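DUF4136 domain-containing protein (Bacteroides thetaiotaomicron, PDB 4F54) is of unknown function, belongs to the DUF4136 family and is probably a lipoprotein in its natural form. Local coordinates at residues A[107-113]-A[140-144]. Numbering follows the deposited sequence. Where two conformers were deposited one is given.
Sequences WWGYPGY and FITEM
The carboxylate of E143 takes a hydrogen bond from a different aromatic side chain on each oxygen. Y113 OH donates to E143 OE1 at 2.6 Å, and W107 NE1 to E143 OE2 at 2.9 Å. The indole bond is bent, with an N-H...O angle of 142°, and both donors arrive from above the carboxylate plane rather than within it. The W107 ring stands almost perpendicular to the carboxylate, while the Y113 ring meets OE1 at its edge. W108 reaches the same acid indirectly: water 1 accepts from W108 NE1 at 2.8 Å and donates to E143 OE2.

Beside this polar cluster, I141 packs over one face of W107. In one of its two conformers, I141 CD1 lies 4.0 Å from the centroid of the six-membered ring of W107 in a CH-pi contact, and CG2 also covers that face. The indole is turned to meet both strand residues by a chi1 of 41°, which sets CG between the backbone N and the carbonyl carbon. A second water donates to Y113 OH and to I141 O, tying the phenol to the strand backbone as well.

Q88 and Y127 add hydrogen bonds to OE1 and OE2; together these donors would probably favour an ionised, firmly oriented carboxylate in this buried site. A type I turn from Y110 to Y113 carries the chain onward from the 3-10 segment. The loop thus packs on the mixed sheet, where strand 139-146 runs antiparallel between strands 85-92 and 159-166; T142 points away from the loop and bonds to Y65 of helix 56-70.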
loop_
_atom_site.group_PDB
_atom_site.type_symbol
_atom_site.label_atom_id
_atom_site.label_comp_id
_atom_site.label_asym_id
_atom_site.label_seq_id
_atom_site.Cartn_x
_atom_site.Cartn_y
_atom_site.Cartn_z
ATOM N N TRP A 107 11.206 1.230 2.464
ATOM C CA TRP A 107 10.266 2.191 3.006
ATOM C C TRP A 107 10.285 2.100 4.480
ATOM O O TRP A 107 9.939 3.069 5.109
ATOM C CB TRP A 107 8.871 2.018 2.410
ATOM C CG TRP A 107 8.431 0.582 2.251
ATOM C CD1 TRP A 107 7.688 -0.183 3.150
ATOM C CD2 TRP A 107 8.714 -0.313 1.119
ATOM N NE1 TRP A 107 7.488 -1.439 2.670
ATOM C CE2 TRP A 107 8.064 -1.568 1.417
ATOM C CE3 TRP A 107 9.406 -0.188 -0.079
ATOM C CZ2 TRP A 107 8.171 -2.670 0.586
ATOM C CZ3 TRP A 107 9.464 -1.298 -0.942
ATOM C CH2 TRP A 107 8.828 -2.511 -0.605
ATOM N N TRP A 108 10.706 0.963 5.056
ATOM C CA TRP A 108 10.841 0.854 6.516
ATOM C C TRP A 108 11.854 1.791 7.079
ATOM O O TRP A 108 11.843 2.024 8.301
ATOM C CB TRP A 108 11.275 -0.524 6.959
ATOM C CG TRP A 108 10.276 -1.603 6.686
ATOM C CD1 TRP A 108 8.922 -1.492 6.408
ATOM C CD2 TRP A 108 10.555 -3.017 6.668
ATOM N NE1 TRP A 108 8.358 -2.720 6.217
ATOM C CE2 TRP A 108 9.288 -3.677 6.356
ATOM C CE3 TRP A 108 11.703 -3.787 6.872
ATOM C CZ2 TRP A 108 9.194 -5.056 6.241
ATOM C CZ3 TRP A 108 11.567 -5.174 6.793
ATOM C CH2 TRP A 108 10.347 -5.779 6.479
ATOM N N GLY A 109 12.761 2.285 6.256
ATOM C CA GLY A 109 13.771 3.253 6.692
ATOM C C GLY A 109 13.232 4.663 6.920
ATOM O O GLY A 109 13.947 5.494 7.444
ATOM N N TYR A 110 11.996 4.949 6.502
ATOM C CA TYR A 110 11.403 6.258 6.759
ATOM C C TYR A 110 10.901 6.284 8.196
ATOM O O TYR A 110 10.032 5.456 8.554
ATOM C CB TYR A 110 10.233 6.538 5.819
ATOM C CG TYR A 110 9.566 7.849 6.066
ATOM C CD1 TYR A 110 10.310 9.018 6.066
ATOM C CD2 TYR A 110 8.212 7.936 6.359
ATOM C CE1 TYR A 110 9.735 10.243 6.319
ATOM C CE2 TYR A 110 7.606 9.164 6.585
ATOM C CZ TYR A 110 8.369 10.306 6.576
ATOM O OH TYR A 110 7.784 11.508 6.853
ATOM N N PRO A 111 11.442 7.190 9.040
ATOM C CA PRO A 111 11.016 7.206 10.479
ATOM C C PRO A 111 9.513 7.339 10.679
ATOM O O PRO A 111 8.997 6.811 11.624
ATOM C CB PRO A 111 11.756 8.410 11.056
ATOM C CG PRO A 111 12.930 8.590 10.148
ATOM C CD PRO A 111 12.443 8.242 8.776
ATOM N N GLY A 112 8.822 8.025 9.790
ATOM C CA GLY A 112 7.370 8.185 9.921
ATOM C C GLY A 112 6.510 7.110 9.294
ATOM O O GLY A 112 5.301 7.275 9.198
ATOM N N TYR A 113 7.101 6.001 8.859
ATOM C CA TYR A 113 6.344 5.009 8.108
ATOM C C TYR A 113 5.308 4.371 9.025
ATOM O O TYR A 113 5.517 4.309 10.230
ATOM C CB TYR A 113 7.259 3.916 7.552
ATOM C CG TYR A 113 6.561 3.059 6.505
ATOM C CD1 TYR A 113 6.173 3.643 5.302
ATOM C CD2 TYR A 113 6.179 1.736 6.765
ATOM C CE1 TYR A 113 5.487 2.922 4.375
ATOM C CE2 TYR A 113 5.524 0.983 5.793
ATOM C CZ TYR A 113 5.147 1.604 4.654
ATOM O OH TYR A 113 4.514 0.886 3.697
ATOM N N PHE A 140 3.766 5.318 -5.453
ATOM C CA PHE A 140 2.959 4.808 -4.327
ATOM C C PHE A 140 3.409 3.421 -3.902
ATOM O O PHE A 140 3.601 2.575 -4.731
ATOM C CB PHE A 140 1.471 4.745 -4.633
ATOM C CG PHE A 140 0.823 6.088 -4.966
ATOM C CD1 PHE A 140 0.874 6.619 -6.255
ATOM C CD2 PHE A 140 0.086 6.774 -3.996
ATOM C CE1 PHE A 140 0.233 7.839 -6.540
ATOM C CE2 PHE A 140 -0.534 7.990 -4.275
ATOM C CZ PHE A 140 -0.447 8.527 -5.549
ATOM N N ILE A 141 3.496 3.207 -2.576
ATOM C CA ILE A 141 3.701 1.853 -1.972
ATOM C C ILE A 141 2.452 1.565 -1.155
ATOM O O ILE A 141 2.098 2.349 -0.284
ATOM C CB ILE A 141 4.919 1.755 -1.014
ATOM C CG1 ILE A 141 6.240 1.704 -1.759
ATOM C CG2 ILE A 141 4.873 0.486 -0.118
ATOM C CD1 ILE A 141 6.488 0.387 -2.506
ATOM N N THR A 142 1.810 0.441 -1.451
ATOM C CA THR A 142 0.591 -0.015 -0.813
ATOM C C THR A 142 0.859 -1.406 -0.291
ATOM O O THR A 142 1.398 -2.256 -0.985
ATOM C CB THR A 142 -0.586 0.002 -1.769
ATOM O OG1 THR A 142 -0.756 1.344 -2.228
ATOM C CG2 THR A 142 -1.899 -0.589 -1.101
ATOM N N GLU A 143 0.478 -1.635 0.951
ATOM C CA GLU A 143 0.620 -2.950 1.625
ATOM C C GLU A 143 -0.725 -3.358 2.235
ATOM O O GLU A 143 -1.439 -2.545 2.854
ATOM C CB GLU A 143 1.713 -2.914 2.699
ATOM C CG GLU A 143 3.103 -2.689 2.113
ATOM C CD GLU A 143 4.142 -2.431 3.213
ATOM O OE1 GLU A 143 3.897 -1.590 4.097
ATOM O OE2 GLU A 143 5.209 -3.091 3.220
HETATM N N MSE A 144 -0.998 -4.649 2.104
HETATM C CA MSE A 144 -2.158 -5.350 2.612
HETATM C C MSE A 144 -1.672 -6.344 3.633
HETATM O O MSE A 144 -0.781 -7.149 3.378
HETATM C CB MSE A 144 -2.948 -6.060 1.500
HETATM C CG MSE A 144 -4.276 -6.637 1.991
HETATM SE SE MSE A 144 -5.200 -7.511 0.509
HETATM C CE MSE A 144 -5.193 -5.998 -0.801
HETATM O O HOH W 1 5.646 -3.240 5.921
HETATM O O HOH W 2 2.238 2.128 2.528
#